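Local coordinates for protein ATP-dependent Clp protease proteolytic subunit (Plasmodium falciparum, PDB 4GM2) that serves as the inactive subunit of the apicoplast caseinolytic (Clp) protease complex of the malaria parasite, seven copies assembling into a ring, at residues A[36-49]-A[77-91]. Sequence-based numbering, arbitrary orientation.
Sequences PIYPHISEQIISQL and INLNGITDVISIVDV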
ATOM      1  N   PRO A  36      -9.353  10.469  19.659  1.00 70.26           N
ATOM      2  CA  PRO A  36      -8.605  11.545  20.311  1.00 70.16           C
ATOM      3  C   PRO A  36      -8.042  12.514  19.270  1.00 68.20           C
ATOM      4  O   PRO A  36      -7.725  12.100  18.159  1.00 67.92           O
ATOM      5  CB  PRO A  36      -7.460  10.802  20.997  1.00 73.16           C
ATOM      6  CG  PRO A  36      -8.008   9.448  21.274  1.00 74.28           C
ATOM      7  CD  PRO A  36      -8.954   9.138  20.153  1.00 71.81           C
ATOM      8  N   ILE A  37      -7.929  13.792  19.615  1.00 67.41           N
ATOM      9  CA  ILE A  37      -7.413  14.773  18.658  1.00 66.04           C
ATOM     10  C   ILE A  37      -5.880  14.771  18.654  1.00 67.39           C
ATOM     11  O   ILE A  37      -5.240  15.620  19.284  1.00 67.99           O
ATOM     12  CB  ILE A  37      -7.985  16.197  18.895  1.00 63.69           C
ATOM     13  CG1 ILE A  37      -9.488  16.133  19.192  1.00 61.31           C
ATOM     14  CG2 ILE A  37      -7.707  17.099  17.691  1.00 61.01           C
ATOM     15  CD1 ILE A  37     -10.112  17.472  19.513  1.00 59.69           C
ATOM     16  N   TYR A  38      -5.309  13.794  17.948  1.00 68.34           N
ATOM     17  CA  TYR A  38      -3.866  13.719  17.705  1.00 70.90           C
ATOM     18  C   TYR A  38      -3.418  14.894  16.832  1.00 70.55           C
ATOM     19  O   TYR A  38      -4.245  15.495  16.142  1.00 68.04           O
ATOM     20  CB  TYR A  38      -3.510  12.415  16.985  1.00 71.51           C
ATOM     21  CG  TYR A  38      -3.940  11.150  17.688  1.00 73.83           C
ATOM     22  CD1 TYR A  38      -5.091  10.470  17.291  1.00 74.24           C
ATOM     23  CD2 TYR A  38      -3.187  10.617  18.736  1.00 75.86           C
ATOM     24  CE1 TYR A  38      -5.491   9.306  17.927  1.00 76.04           C
ATOM     25  CE2 TYR A  38      -3.577   9.451  19.376  1.00 77.51           C
ATOM     26  CZ  TYR A  38      -4.728   8.804  18.969  1.00 78.54           C
ATOM     27  OH  TYR A  38      -5.121   7.649  19.600  1.00 82.57           O
ATOM     28  N   PRO A  39      -2.106  15.217  16.841  1.00 73.24           N
ATOM     29  CA  PRO A  39      -1.576  16.294  15.991  1.00 72.56           C
ATOM     30  C   PRO A  39      -2.075  16.253  14.541  1.00 71.17           C
ATOM     31  O   PRO A  39      -2.419  17.299  13.987  1.00 71.05           O
ATOM     32  CB  PRO A  39      -0.065  16.067  16.043  1.00 73.94           C
ATOM     33  CG  PRO A  39       0.167  15.463  17.388  1.00 76.58           C
ATOM     34  CD  PRO A  39      -1.072  14.684  17.752  1.00 75.76           C
ATOM     35  N   HIS A  40      -2.131  15.061  13.948  1.00 70.64           N
ATOM     36  CA  HIS A  40      -2.563  14.910  12.557  1.00 70.90           C
ATOM     37  C   HIS A  40      -4.052  15.041  12.367  1.00 71.71           C
ATOM     38  O   HIS A  40      -4.514  15.351  11.263  1.00 73.28           O
ATOM     39  CB  HIS A  40      -2.071  13.589  11.975  1.00 71.01           C
ATOM     40  CG  HIS A  40      -2.686  12.373  12.613  1.00 71.56           C
ATOM     41  ND1 HIS A  40      -3.805  11.797  12.140  1.00 71.11           N
ATOM     42  CD2 HIS A  40      -2.294  11.622  13.721  1.00 73.41           C
ATOM     43  CE1 HIS A  40      -4.119  10.731  12.902  1.00 71.67           C
ATOM     44  NE2 HIS A  40      -3.193  10.626  13.871  1.00 73.83           N
ATOM     45  N   ILE A  41      -4.816  14.800  13.432  1.00 70.78           N
ATOM     46  CA  ILE A  41      -6.276  14.911  13.383  1.00 66.84           C
ATOM     47  C   ILE A  41      -6.704  16.371  13.270  1.00 67.26           C
ATOM     48  O   ILE A  41      -7.556  16.707  12.446  1.00 64.79           O
ATOM     49  CB  ILE A  41      -6.951  14.224  14.599  1.00 65.33           C
ATOM     50  CG1 ILE A  41      -6.824  12.692  14.505  1.00 65.47           C
ATOM     51  CG2 ILE A  41      -8.403  14.664  14.755  1.00 62.69           C
ATOM     52  CD1 ILE A  41      -7.487  12.046  13.303  1.00 63.84           C
ATOM     53  N   SER A  42      -6.097  17.235  14.084  1.00 71.19           N
ATOM     54  CA  SER A  42      -6.420  18.664  14.065  1.00 71.40           C
ATOM     55  C   SER A  42      -6.021  19.292  12.732  1.00 71.14           C
ATOM     56  O   SER A  42      -6.671  20.221  12.253  1.00 73.80           O
ATOM     57  CB  SER A  42      -5.786  19.402  15.251  1.00 72.52           C
ATOM     58  OG  SER A  42      -4.385  19.205  15.317  1.00 76.46           O
ATOM     59  N   GLU A  43      -4.966  18.755  12.129  1.00 72.59           N
ATOM     60  CA  GLU A  43      -4.551  19.153  10.792  1.00 73.93           C
ATOM     61  C   GLU A  43      -5.599  18.755   9.749  1.00 72.34           C
ATOM     62  O   GLU A  43      -5.894  19.525   8.838  1.00 72.30           O
ATOM     63  CB  GLU A  43      -3.202  18.526  10.466  1.00 80.22           C
ATOM     64  CG  GLU A  43      -2.806  18.590   9.004  1.00 89.67           C
ATOM     65  CD  GLU A  43      -1.693  17.618   8.689  1.00102.78           C
ATOM     66  OE1 GLU A  43      -0.541  17.863   9.124  1.00104.71           O
ATOM     67  OE2 GLU A  43      -1.979  16.604   8.012  1.00108.22           O
ATOM     68  N   GLN A  44      -6.160  17.557   9.900  1.00 70.85           N
ATOM     69  CA  GLN A  44      -7.183  17.046   8.991  1.00 68.90           C
ATOM     70  C   GLN A  44      -8.501  17.811   9.081  1.00 67.00           C
ATOM     71  O   GLN A  44      -9.147  18.051   8.061  1.00 66.64           O
ATOM     72  CB  GLN A  44      -7.433  15.565   9.246  1.00 70.54           C
ATOM     73  CG  GLN A  44      -6.388  14.646   8.646  1.00 76.28           C
ATOM     74  CD  GLN A  44      -6.548  13.208   9.104  1.00 81.66           C
ATOM     75  OE1 GLN A  44      -7.625  12.797   9.551  1.00 84.43           O
ATOM     76  NE2 GLN A  44      -5.475  12.434   8.994  1.00 83.06           N
ATOM     77  N   ILE A  45      -8.899  18.177  10.299  1.00 63.82           N
ATOM     78  CA  ILE A  45     -10.106  18.971  10.521  1.00 60.33           C
ATOM     79  C   ILE A  45      -9.987  20.330   9.830  1.00 60.94           C
ATOM     80  O   ILE A  45     -10.887  20.736   9.091  1.00 63.50           O
ATOM     81  CB  ILE A  45     -10.402  19.144  12.025  1.00 59.09           C
ATOM     82  CG1 ILE A  45     -10.742  17.788  12.653  1.00 59.85           C
ATOM     83  CG2 ILE A  45     -11.541  20.134  12.246  1.00 57.57           C
ATOM     84  CD1 ILE A  45     -10.654  17.757  14.168  1.00 59.65           C
ATOM     85  N   ILE A  46      -8.874  21.022  10.061  1.00 60.08           N
ATOM     86  CA  ILE A  46      -8.627  22.311   9.420  1.00 60.09           C
ATOM     87  C   ILE A  46      -8.585  22.166   7.895  1.00 61.19           C
ATOM     88  O   ILE A  46      -9.188  22.966   7.176  1.00 63.57           O
ATOM     89  CB  ILE A  46      -7.347  22.988   9.962  1.00 61.39           C
ATOM     90  CG1 ILE A  46      -7.554  23.402  11.423  1.00 63.17           C
ATOM     91  CG2 ILE A  46      -6.977  24.206   9.126  1.00 60.00           C
ATOM     92  CD1 ILE A  46      -6.277  23.716  12.178  1.00 67.47           C
ATOM     93  N   SER A  47      -7.896  21.135   7.409  1.00 61.16           N
ATOM     94  CA  SER A  47      -7.809  20.887   5.972  1.00 61.90           C
ATOM     95  C   SER A  47      -9.183  20.671   5.344  1.00 61.65           C
ATOM     96  O   SER A  47      -9.471  21.218   4.282  1.00 61.17           O
ATOM     97  CB  SER A  47      -6.902  19.696   5.677  1.00 62.67           C
ATOM     98  OG  SER A  47      -5.558  20.022   5.962  1.00 67.17           O
ATOM     99  N   GLN A  48     -10.022  19.883   6.014  1.00 60.32           N
ATOM    100  CA  GLN A  48     -11.361  19.589   5.535  1.00 61.47           C
ATOM    101  C   GLN A  48     -12.276  20.808   5.603  1.00 63.20           C
ATOM    102  O   GLN A  48     -13.095  21.024   4.700  1.00 62.76           O
ATOM    103  CB  GLN A  48     -11.962  18.424   6.308  1.00 63.57           C
ATOM    104  CG  GLN A  48     -11.443  17.065   5.866  1.00 64.72           C
ATOM    105  CD  GLN A  48     -11.806  15.972   6.846  1.00 66.30           C
ATOM    106  OE1 GLN A  48     -12.979  15.645   7.027  1.00 70.23           O
ATOM    107  NE2 GLN A  48     -10.801  15.406   7.490  1.00 67.01           N
ATOM    108  N   LEU A  49     -12.130  21.600   6.667  1.00 62.63           N
ATOM    109  CA  LEU A  49     -12.852  22.869   6.794  1.00 61.45           C
ATOM    110  C   LEU A  49     -12.507  23.835   5.661  1.00 61.94           C
ATOM    111  O   LEU A  49     -13.403  24.377   5.003  1.00 64.33           O
ATOM    112  CB  LEU A  49     -12.603  23.517   8.156  1.00 58.97           C
ATOM    113  CG  LEU A  49     -13.424  22.947   9.315  1.00 60.62           C
ATOM    114  CD1 LEU A  49     -12.913  23.471  10.650  1.00 59.50           C
ATOM    115  CD2 LEU A  49     -14.911  23.240   9.151  1.00 60.79           C
ATOM    116  N   ILE A  77      -2.076  12.695  24.390  1.00 83.31           N
ATOM    117  CA  ILE A  77      -1.705  12.275  23.037  1.00 80.54           C
ATOM    118  C   ILE A  77      -1.420  13.459  22.115  1.00 76.81           C
ATOM    119  O   ILE A  77      -1.039  13.280  20.956  1.00 76.29           O
ATOM    120  CB  ILE A  77      -2.759  11.327  22.409  1.00 79.78           C
ATOM    121  CG1 ILE A  77      -4.190  11.854  22.600  1.00 78.33           C
ATOM    122  CG2 ILE A  77      -2.630   9.932  23.002  1.00 82.32           C
ATOM    123  CD1 ILE A  77      -4.608  12.948  21.634  1.00 75.49           C
ATOM    124  N   ASN A  78      -1.614  14.665  22.641  1.00 74.55           N
ATOM    125  CA  ASN A  78      -1.326  15.889  21.910  1.00 73.19           C
ATOM    126  C   ASN A  78      -0.818  16.956  22.865  1.00 74.30           C
ATOM    127  O   ASN A  78      -1.570  17.469  23.705  1.00 76.08           O
ATOM    128  CB  ASN A  78      -2.572  16.381  21.161  1.00 70.38           C
ATOM    129  CG  ASN A  78      -2.252  17.426  20.101  1.00 69.35           C
ATOM    130  OD1 ASN A  78      -1.194  18.057  20.122  1.00 69.17           O
ATOM    131  ND2 ASN A  78      -3.178  17.612  19.161  1.00 67.92           N
ATOM    132  N   LEU A  79       0.463  17.287  22.738  1.00 75.13           N
ATOM    133  CA  LEU A  79       1.076  18.287  23.610  1.00 76.24           C
ATOM    134  C   LEU A  79       0.571  19.693  23.282  1.00 74.75           C
ATOM    135  O   LEU A  79       0.644  20.594  24.113  1.00 75.31           O
ATOM    136  CB  LEU A  79       2.609  18.220  23.535  1.00 76.76           C
ATOM    137  CG  LEU A  79       3.322  16.920  23.936  1.00 77.74           C
ATOM    138  CD1 LEU A  79       4.806  17.017  23.636  1.00 79.01           C
ATOM    139  CD2 LEU A  79       3.108  16.580  25.400  1.00 79.32           C
ATOM    140  N   ASN A  80       0.034  19.860  22.077  1.00 74.70           N
ATOM    141  CA  ASN A  80      -0.443  21.157  21.605  1.00 74.86           C
ATOM    142  C   ASN A  80      -1.950  21.181  21.349  1.00 73.38           C
ATOM    143  O   ASN A  80      -2.446  21.972  20.538  1.00 72.21           O
ATOM    144  CB  ASN A  80       0.348  21.567  20.364  1.00 74.57           C
ATOM    145  CG  ASN A  80       1.836  21.659  20.640  1.00 78.36           C
ATOM    146  OD1 ASN A  80       2.280  22.505  21.416  1.00 80.91           O
ATOM    147  ND2 ASN A  80       2.614  20.777  20.021  1.00 79.36           N
ATOM    148  N   GLY A  81      -2.662  20.314  22.069  1.00 74.68           N
ATOM    149  CA  GLY A  81      -4.108  20.157  21.946  1.00 74.54           C
ATOM    150  C   GLY A  81      -4.906  21.442  22.062  1.00 75.65           C
ATOM    151  O   GLY A  81      -5.739  21.732  21.207  1.00 76.83           O
ATOM    152  N   ILE A  82      -4.638  22.215  23.112  1.00 77.40           N
ATOM    153  CA  ILE A  82      -5.383  23.448  23.398  1.00 77.63           C
ATOM    154  C   ILE A  82      -5.254  24.511  22.291  1.00 75.52           C
ATOM    155  O   ILE A  82      -6.254  25.103  21.874  1.00 74.44           O
ATOM    156  CB  ILE A  82      -5.007  24.031  24.781  1.00 78.79           C
ATOM    157  CG1 ILE A  82      -5.249  22.986  25.875  1.00 80.85           C
ATOM    158  CG2 ILE A  82      -5.828  25.277  25.086  1.00 81.30           C
ATOM    159  CD1 ILE A  82      -4.556  23.267  27.194  1.00 85.33           C
ATOM    160  N   THR A  83      -4.034  24.750  21.818  1.00 73.83           N
ATOM    161  CA  THR A  83      -3.820  25.710  20.735  1.00 71.77           C
ATOM    162  C   THR A  83      -4.373  25.182  19.420  1.00 71.38           C
ATOM    163  O   THR A  83      -4.821  25.967  18.582  1.00 72.06           O
ATOM    164  CB  THR A  83      -2.339  26.062  20.533  1.00 71.24           C
ATOM    165  OG1 THR A  83      -1.580  24.855  20.424  1.00 76.42           O
ATOM    166  CG2 THR A  83      -1.820  26.900  21.689  1.00 72.31           C
ATOM    167  N   ASP A  84      -4.329  23.859  19.248  1.00 69.06           N
ATOM    168  CA  ASP A  84      -4.882  23.207  18.063  1.00 67.11           C
ATOM    169  C   ASP A  84      -6.376  23.458  17.948  1.00 66.21           C
ATOM    170  O   ASP A  84      -6.868  23.798  16.873  1.00 65.34           O
ATOM    171  CB  ASP A  84      -4.614  21.700  18.083  1.00 66.98           C
ATOM    172  CG  ASP A  84      -3.233  21.337  17.565  1.00 68.19           C
ATOM    173  OD1 ASP A  84      -2.499  22.241  17.104  1.00 67.74           O
ATOM    174  OD2 ASP A  84      -2.882  20.136  17.617  1.00 67.50           O
ATOM    175  N   VAL A  85      -7.091  23.294  19.061  1.00 67.09           N
ATOM    176  CA  VAL A  85      -8.530  23.530  19.082  1.00 67.08           C
ATOM    177  C   VAL A  85      -8.837  25.030  19.001  1.00 66.87           C
ATOM    178  O   VAL A  85      -9.819  25.420  18.369  1.00 67.74           O
ATOM    179  CB  VAL A  85      -9.236  22.816  20.266  1.00 68.57           C
ATOM    180  CG1 VAL A  85      -9.017  23.548  21.578  1.00 73.22           C
ATOM    181  CG2 VAL A  85     -10.722  22.676  19.995  1.00 70.82           C
ATOM    182  N   ILE A  86      -7.991  25.862  19.616  1.00 65.41           N
ATOM    183  CA  ILE A  86      -8.106  27.319  19.480  1.00 65.14           C
ATOM    184  C   ILE A  86      -7.967  27.700  18.009  1.00 64.66           C
ATOM    185  O   ILE A  86      -8.684  28.576  17.508  1.00 65.99           O
ATOM    186  CB  ILE A  86      -7.063  28.093  20.327  1.00 66.21           C
ATOM    187  CG1 ILE A  86      -7.391  28.003  21.822  1.00 67.10           C
ATOM    188  CG2 ILE A  86      -7.022  29.565  19.925  1.00 65.84           C
ATOM    189  CD1 ILE A  86      -6.251  28.421  22.735  1.00 66.88           C
ATOM    190  N   SER A  87      -7.036  27.037  17.326  1.00 63.98           N
ATOM    191  CA  SER A  87      -6.859  27.232  15.897  1.00 64.41           C
ATOM    192  C   SER A  87      -8.078  26.820  15.092  1.00 64.82           C
ATOM    193  O   SER A  87      -8.465  27.542  14.182  1.00 66.20           O
ATOM    194  CB  SER A  87      -5.627  26.506  15.387  1.00 65.06           C
ATOM    195  OG  SER A  87      -4.528  27.386  15.405  1.00 69.72           O
ATOM    196  N   ILE A  88      -8.673  25.675  15.432  1.00 63.27           N
ATOM    197  CA  ILE A  88      -9.854  25.169  14.726  1.00 62.89           C
ATOM    198  C   ILE A  88     -11.054  26.112  14.874  1.00 65.06           C
ATOM    199  O   ILE A  88     -11.669  26.505  13.874  1.00 69.20           O
ATOM    200  CB  ILE A  88     -10.230  23.737  15.173  1.00 60.72           C
ATOM    201  CG1 ILE A  88      -9.127  22.744  14.790  1.00 59.85           C
ATOM    202  CG2 ILE A  88     -11.549  23.307  14.548  1.00 57.55           C
ATOM    203  CD1 ILE A  88      -9.152  21.452  15.581  1.00 58.82           C
ATOM    204  N   VAL A  89     -11.379  26.477  16.114  1.00 64.38           N
ATOM    205  CA  VAL A  89     -12.504  27.384  16.370  1.00 65.99           C
ATOM    206  C   VAL A  89     -12.257  28.758  15.730  1.00 66.56           C
ATOM    207  O   VAL A  89     -13.200  29.443  15.347  1.00 69.56           O
ATOM    208  CB  VAL A  89     -12.906  27.448  17.873  1.00 65.53           C
ATOM    209  CG1 VAL A  89     -11.689  27.475  18.768  1.00 70.87           C
ATOM    210  CG2 VAL A  89     -13.794  28.648  18.170  1.00 66.25           C
ATOM    211  N   ASP A  90     -10.995  29.137  15.570  1.00 68.55           N
ATOM    212  CA  ASP A  90     -10.663  30.338  14.812  1.00 70.19           C
ATOM    213  C   ASP A  90     -11.022  30.229  13.334  1.00 69.85           C
ATOM    214  O   ASP A  90     -11.519  31.198  12.759  1.00 71.32           O
ATOM    215  CB  ASP A  90      -9.189  30.709  14.971  1.00 77.15           C
ATOM    216  CG  ASP A  90      -8.964  31.773  16.027  1.00 84.96           C
ATOM    217  OD1 ASP A  90      -9.937  32.156  16.712  1.00 90.04           O
ATOM    218  OD2 ASP A  90      -7.810  32.227  16.173  1.00 89.10           O
ATOM    219  N   VAL A  91     -10.776  29.070  12.715  1.00 67.24           N
ATOM    220  CA  VAL A  91     -11.109  28.922  11.294  1.00 66.96           C
ATOM    221  C   VAL A  91     -12.620  28.764  11.116  1.00 67.67           C
ATOM    222  O   VAL A  91     -13.185  29.259  10.134  1.00 71.20           O
ATOM    223  CB  VAL A  91     -10.295  27.834  10.531  1.00 65.35           C
ATOM    224  CG1 VAL A  91      -9.035  27.444  11.283  1.00 66.58           C
ATOM    225  CG2 VAL A  91     -11.130  26.606  10.211  1.00 65.40           C
TER
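The carboxamide of Asn-78 bridges the two segments just ahead of both helices. With CG anti to the backbone N (chi1 -165°), its ND2 reaches across to donate to Ile-37 O (2.9 Å, N-H...O 162°), almost in its own amide plane, and within its own segment to Asp-84 OD2, met on the anti side of the carboxylate. OD1 takes the backbone N of Asn-80 in an Asx turn, so both ends of the amide are held and its rotation is fixed; the side chain runs past the Pro-39 ring in the opposite direction. Asp-84 OD2 also lies 2.9 Å from Ser-42 OG; the single hydroxyl proton has both this oxygen and Pro-39 O within reach. Beside this polar cluster, Ile-77 rests its CB against Tyr-38 CE2 (3.7 Å) and its CD1 against Pro-36 CB. Farther along, Ile-88 is a knob in the hole formed by Ser-42, Ile-45, Ile-46 and Leu-49, while Val-91 CG2 reaches Leu-49 CD1. Ser-87 OG bonds to Leu-104 O of a neighbouring subunit. The nearly parallel helices (6°, axes 10.0 Å apart) are adjacent crossovers linking parallel strands 30-33, 61-67 (followed by hairpin 71-76) and 99-103, the repeated beta-alpha units of the ClpP (crotonase-like) fold.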